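Local coordinates for acetylornithine aminotransferase (Aquifex aeolicus, PDB 2EH6), which catalyses the pyridoxal-phosphate-dependent transfer of an amino group from N(2)-acetyl-L-ornithine to 2-oxoglutarate, a step of arginine biosynthesis, and works as a homodimer, at residues A[47-52]-A[278-283]; A[87-92]-A[251-256]. All coordinates share one frame; numbering follows the deposited sequence.

The two contacts lie about 21 Å apart, centre to centre, and both reach the second subunit. Interaction 1 joins helices 47-59 and 275-308 in a partly buried seam: a narrow apolar strip of leucine, alanine and valine, flanked by a lysine and an arginine whose charged ends pair with glutamates farther along the two helices. Interaction 2 is buried and belongs to the large mixed sheet, where segments 87-92 and 251-256 are joined by four backbone hydrogen bonds and clothed by apolar side chains, with charge confined to one end. They share no helix or strand, but helix 70-81 touches both, meeting Cys-278 and Thr-282 in one and Val-89 and Phe-91 in the other.

Interaction 1 (A[47-52]-A[278-283]); sequences PKLTEA and CRAGTV
Val-283 points toward helix 47-59 and spreads its two methyls over different partners. CG1, anti to the backbone N (chi1 173°), lies against the aliphatic stem of Lys-48, 3.8 Å from its CG, while Val-283 CG2 sits 3.8 Å from Ala-52 CB. A branched residue suits this place because it fills both directions at once. Leu-49 reaches in from the flank: its CD1 comes to 3.9 Å from Ala-280 CA and also touches the CB atoms of Ala-280 and Val-283. The two short segments run nearly antiparallel (157°), their axes 9.6 Å apart at closest approach; the small Ala-52 and Ala-280 give Val-283 and Leu-49 a surface to lie against.

The polar residues work at the margin. Lys-48 is extended and slides past Val-283 in the opposite direction, its methylenes extending the apolar strip and carrying NZ to a salt bridge with Glu-287. Arg-279 bends at chi2 (71°), which lays its guanidinium over the end of the short segment; Ala-52 O stands 3.4 Å above the plane, over its centre, a placement that is no hydrogen bond. Ala-52 CB meets NE of Arg-279 at 3.7 Å. NH2 forms a salt bridge with Glu-55 and NH1 a hydrogen bond with Gln-56, one turn farther along helix 47-59. A methionine here would probably leave Glu-55 without its cationic mate and Gln-56 without its donor.

Around this seam, Cys-278 and Thr-282 of helix 275-308 rest on helix 70-81, and Leu-49 packs on Leu-61 of the second subunit, so the pair lies between helix 70-81 and the second subunit.

Interaction 2 (A[87-92]-A[251-256]); sequences GKVFFA and AILARE
Val-89 and Leu-253 face each other in a non-hydrogen-bonded pair of antiparallel strands, their side chains crossing at a slant with Val-89 CG2 3.9 Å from Leu-253 CG. The other methyl, CG1, does two jobs: chi1 of 173° turns it away from the backbone N and over the Phe-91 ring, where it lies 3.7 Å above the plane, over its centre, a methyl on an aromatic face, and it also touches Ala-251 CB. Phe-91 CD1 in turn meets Ala-251 CB; Ala-251, with just a methyl for a side chain, fits beside the ring. This apolar side of the sheet packs on helix 70-81, through Ala-76 and Val-80 against Val-89 and Leu-75 against Phe-91.

On the side bearing Phe-90 and Ile-252, Ile-252 CG1 comes to the edge of the Phe-90 ring, near its plane, and touches CB of Phe-90 at 3.8 Å. The ring itself leads away from the partner strand to meet His-267, and both residues lie against Ala-101 of helix 95-112.

Between the two layers, Lys-88 with Ala-254 and Phe-90 with Ile-252 form hydrogen-bonded pairs, each bonded in both directions; Lys-88 N to Ala-254 O is 2.9 Å. At Gly-87 the strands close in, and a side chain there would collide with Ala-254 O. At this same end of the pair, Lys-88 and Glu-256 form a long salt bridge, Lys-88 NZ to Glu-256 OE2 3.9 Å.

Strand 87-92 is one of the two edge strands of the sheet within this chain, and Val-89 makes backbone hydrogen bonds to the second subunit. The mixed seven-stranded sheet, with 250-255 the antiparallel member between 87-92 and 236-239, is the large-domain core of fold-type I aminotransferases; strand 87-92 leads directly to the cofactor-binding Gly-95 and Thr-96.

Interaction 1 (A[47-52]-A[278-283])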
# COMPACT_ATOMS: atom_id res chain seq x y z
N PRO A 47 -11.86 22.33 -4.90
CA PRO A 47 -13.32 22.21 -4.93
C PRO A 47 -13.92 20.94 -5.54
O PRO A 47 -14.65 20.21 -4.87
CB PRO A 47 -13.75 23.47 -5.69
CG PRO A 47 -12.74 24.47 -5.23
CD PRO A 47 -11.44 23.68 -5.32
N LYS A 48 -13.62 20.66 -6.80
CA LYS A 48 -14.18 19.48 -7.44
C LYS A 48 -13.79 18.20 -6.72
O LYS A 48 -14.61 17.30 -6.55
CB LYS A 48 -13.74 19.41 -8.91
CG LYS A 48 -14.41 18.30 -9.69
CD LYS A 48 -13.94 18.28 -11.14
CE LYS A 48 -14.66 17.22 -11.95
NZ LYS A 48 -14.27 17.27 -13.39
N LEU A 49 -12.54 18.12 -6.28
CA LEU A 49 -12.08 16.93 -5.57
C LEU A 49 -12.78 16.79 -4.22
O LEU A 49 -13.33 15.74 -3.89
CB LEU A 49 -10.56 16.98 -5.37
CG LEU A 49 -9.92 15.78 -4.65
CD1 LEU A 49 -10.32 14.50 -5.37
CD2 LEU A 49 -8.40 15.92 -4.62
N THR A 50 -12.79 17.86 -3.44
CA THR A 50 -13.42 17.86 -2.12
C THR A 50 -14.89 17.45 -2.16
O THR A 50 -15.33 16.61 -1.37
CB THR A 50 -13.34 19.25 -1.46
OG1 THR A 50 -11.97 19.56 -1.19
CG2 THR A 50 -14.13 19.28 -0.17
N GLU A 51 -15.65 18.04 -3.07
CA GLU A 51 -17.07 17.72 -3.16
C GLU A 51 -17.31 16.27 -3.55
O GLU A 51 -18.21 15.63 -3.03
CB GLU A 51 -17.77 18.67 -4.14
CG GLU A 51 -17.63 20.15 -3.75
CD GLU A 51 -17.93 20.42 -2.28
OE1 GLU A 51 -19.04 20.08 -1.81
OE2 GLU A 51 -17.05 20.98 -1.58
N ALA A 52 -16.49 15.74 -4.46
CA ALA A 52 -16.63 14.36 -4.89
C ALA A 52 -16.31 13.39 -3.75
O ALA A 52 -16.99 12.38 -3.56
CB ALA A 52 -15.71 14.08 -6.07
N CYS A 278 -10.79 5.54 -6.24
CA CYS A 278 -11.20 5.66 -7.64
C CYS A 278 -11.95 6.96 -7.93
O CYS A 278 -11.83 7.52 -9.01
CB CYS A 278 -12.03 4.44 -8.05
SG CYS A 278 -11.05 2.91 -8.18
N ARG A 279 -12.71 7.44 -6.95
CA ARG A 279 -13.45 8.69 -7.14
C ARG A 279 -12.42 9.81 -7.26
O ARG A 279 -12.55 10.72 -8.08
CB ARG A 279 -14.38 8.93 -5.95
CG ARG A 279 -15.34 10.12 -6.09
CD ARG A 279 -16.45 9.86 -7.11
NE ARG A 279 -17.40 10.97 -7.17
CZ ARG A 279 -18.48 11.09 -6.39
NH1 ARG A 279 -18.77 10.17 -5.48
NH2 ARG A 279 -19.27 12.15 -6.52
N ALA A 280 -11.37 9.73 -6.45
CA ALA A 280 -10.31 10.73 -6.47
C ALA A 280 -9.59 10.69 -7.81
O ALA A 280 -9.40 11.72 -8.46
CB ALA A 280 -9.33 10.49 -5.33
N GLY A 281 -9.18 9.49 -8.21
CA GLY A 281 -8.47 9.33 -9.46
C GLY A 281 -9.28 9.81 -10.66
O GLY A 281 -8.73 10.39 -11.59
N THR A 282 -10.58 9.56 -10.63
CA THR A 282 -11.44 9.98 -11.73
C THR A 282 -11.45 11.50 -11.86
O THR A 282 -11.41 12.05 -12.97
CB THR A 282 -12.88 9.48 -11.54
OG1 THR A 282 -12.91 8.06 -11.69
CG2 THR A 282 -13.81 10.12 -12.56
N VAL A 283 -11.50 12.19 -10.73
CA VAL A 283 -11.50 13.65 -10.74
C VAL A 283 -10.16 14.17 -11.22
O VAL A 283 -10.09 15.05 -12.08
CB VAL A 283 -11.79 14.22 -9.33
CG1 VAL A 283 -11.61 15.73 -9.34
CG2 VAL A 283 -13.21 13.86 -8.89

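Interaction 2 (A[87-92]-A[251-256])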
# COMPACT_ATOMS: atom_id res chain seq x y z
N GLY A 87 -4.89 -1.96 -23.34
CA GLY A 87 -4.32 -2.53 -22.14
C GLY A 87 -5.32 -2.70 -21.02
O GLY A 87 -6.51 -2.41 -21.17
N LYS A 88 -4.84 -3.19 -19.88
CA LYS A 88 -5.68 -3.40 -18.72
C LYS A 88 -4.99 -2.82 -17.49
O LYS A 88 -3.79 -2.55 -17.51
CB LYS A 88 -5.99 -4.89 -18.52
CG LYS A 88 -6.88 -5.49 -19.61
CD LYS A 88 -7.27 -6.92 -19.29
CE LYS A 88 -8.21 -7.49 -20.34
NZ LYS A 88 -9.39 -6.61 -20.58
N VAL A 89 -5.75 -2.65 -16.42
CA VAL A 89 -5.23 -2.05 -15.20
C VAL A 89 -5.46 -2.90 -13.96
O VAL A 89 -6.47 -3.60 -13.86
CB VAL A 89 -5.89 -0.66 -14.96
CG1 VAL A 89 -5.48 -0.08 -13.60
CG2 VAL A 89 -5.53 0.29 -16.09
N PHE A 90 -4.52 -2.83 -13.02
CA PHE A 90 -4.66 -3.51 -11.73
C PHE A 90 -4.45 -2.39 -10.73
O PHE A 90 -3.46 -1.68 -10.80
CB PHE A 90 -3.57 -4.56 -11.49
CG PHE A 90 -3.49 -4.99 -10.05
CD1 PHE A 90 -4.49 -5.79 -9.49
CD2 PHE A 90 -2.46 -4.53 -9.23
CE1 PHE A 90 -4.47 -6.11 -8.13
CE2 PHE A 90 -2.43 -4.84 -7.87
CZ PHE A 90 -3.44 -5.63 -7.31
N PHE A 91 -5.38 -2.24 -9.78
CA PHE A 91 -5.28 -1.17 -8.79
C PHE A 91 -4.63 -1.58 -7.47
O PHE A 91 -5.00 -2.59 -6.88
CB PHE A 91 -6.67 -0.60 -8.50
CG PHE A 91 -7.21 0.24 -9.62
CD1 PHE A 91 -6.69 1.51 -9.88
CD2 PHE A 91 -8.24 -0.24 -10.43
CE1 PHE A 91 -7.17 2.29 -10.93
CE2 PHE A 91 -8.74 0.54 -11.49
CZ PHE A 91 -8.20 1.80 -11.74
N ALA A 92 -3.67 -0.78 -7.02
CA ALA A 92 -2.97 -1.03 -5.77
C ALA A 92 -3.17 0.19 -4.86
O ALA A 92 -4.05 1.01 -5.11
CB ALA A 92 -1.48 -1.27 -6.04
N ALA A 251 -1.32 1.82 -9.30
CA ALA A 251 -1.79 0.96 -10.37
C ALA A 251 -0.72 0.64 -11.38
O ALA A 251 0.28 1.35 -11.50
CB ALA A 251 -2.98 1.60 -11.08
N ILE A 252 -0.93 -0.46 -12.09
CA ILE A 252 -0.03 -0.79 -13.17
C ILE A 252 -0.97 -0.90 -14.36
O ILE A 252 -2.14 -1.30 -14.21
CB ILE A 252 0.71 -2.13 -12.99
CG1 ILE A 252 -0.28 -3.28 -12.82
CG2 ILE A 252 1.68 -2.03 -11.82
CD1 ILE A 252 0.40 -4.66 -12.93
N LEU A 253 -0.48 -0.50 -15.52
CA LEU A 253 -1.25 -0.56 -16.75
C LEU A 253 -0.34 -1.38 -17.65
O LEU A 253 0.85 -1.07 -17.78
CB LEU A 253 -1.46 0.84 -17.33
CG LEU A 253 -2.53 0.99 -18.43
CD1 LEU A 253 -2.70 2.46 -18.76
CD2 LEU A 253 -2.13 0.20 -19.67
N ALA A 254 -0.88 -2.44 -18.24
CA ALA A 254 -0.10 -3.32 -19.10
C ALA A 254 -0.85 -3.59 -20.39
O ALA A 254 -2.06 -3.77 -20.39
CB ALA A 254 0.20 -4.63 -18.38
N ARG A 255 -0.12 -3.64 -21.50
CA ARG A 255 -0.79 -3.91 -22.76
C ARG A 255 -1.45 -5.28 -22.67
O ARG A 255 -1.01 -6.16 -21.91
CB ARG A 255 0.21 -3.83 -23.93
CG ARG A 255 1.36 -4.81 -23.90
CD ARG A 255 2.35 -4.47 -25.02
NE ARG A 255 3.40 -5.46 -25.15
CZ ARG A 255 3.22 -6.70 -25.61
NH1 ARG A 255 2.01 -7.09 -26.00
NH2 ARG A 255 4.24 -7.54 -25.66
N GLU A 256 -2.55 -5.44 -23.40
CA GLU A 256 -3.37 -6.65 -23.43
C GLU A 256 -2.67 -8.00 -23.30
O GLU A 256 -3.05 -8.83 -22.47
CB GLU A 256 -4.18 -6.68 -24.72
CG GLU A 256 -5.35 -5.73 -24.77
CD GLU A 256 -6.46 -6.12 -23.82
OE1 GLU A 256 -6.54 -7.30 -23.42
OE2 GLU A 256 -7.26 -5.23 -23.48
O HOH W 1 -8.31 -3.18 -22.75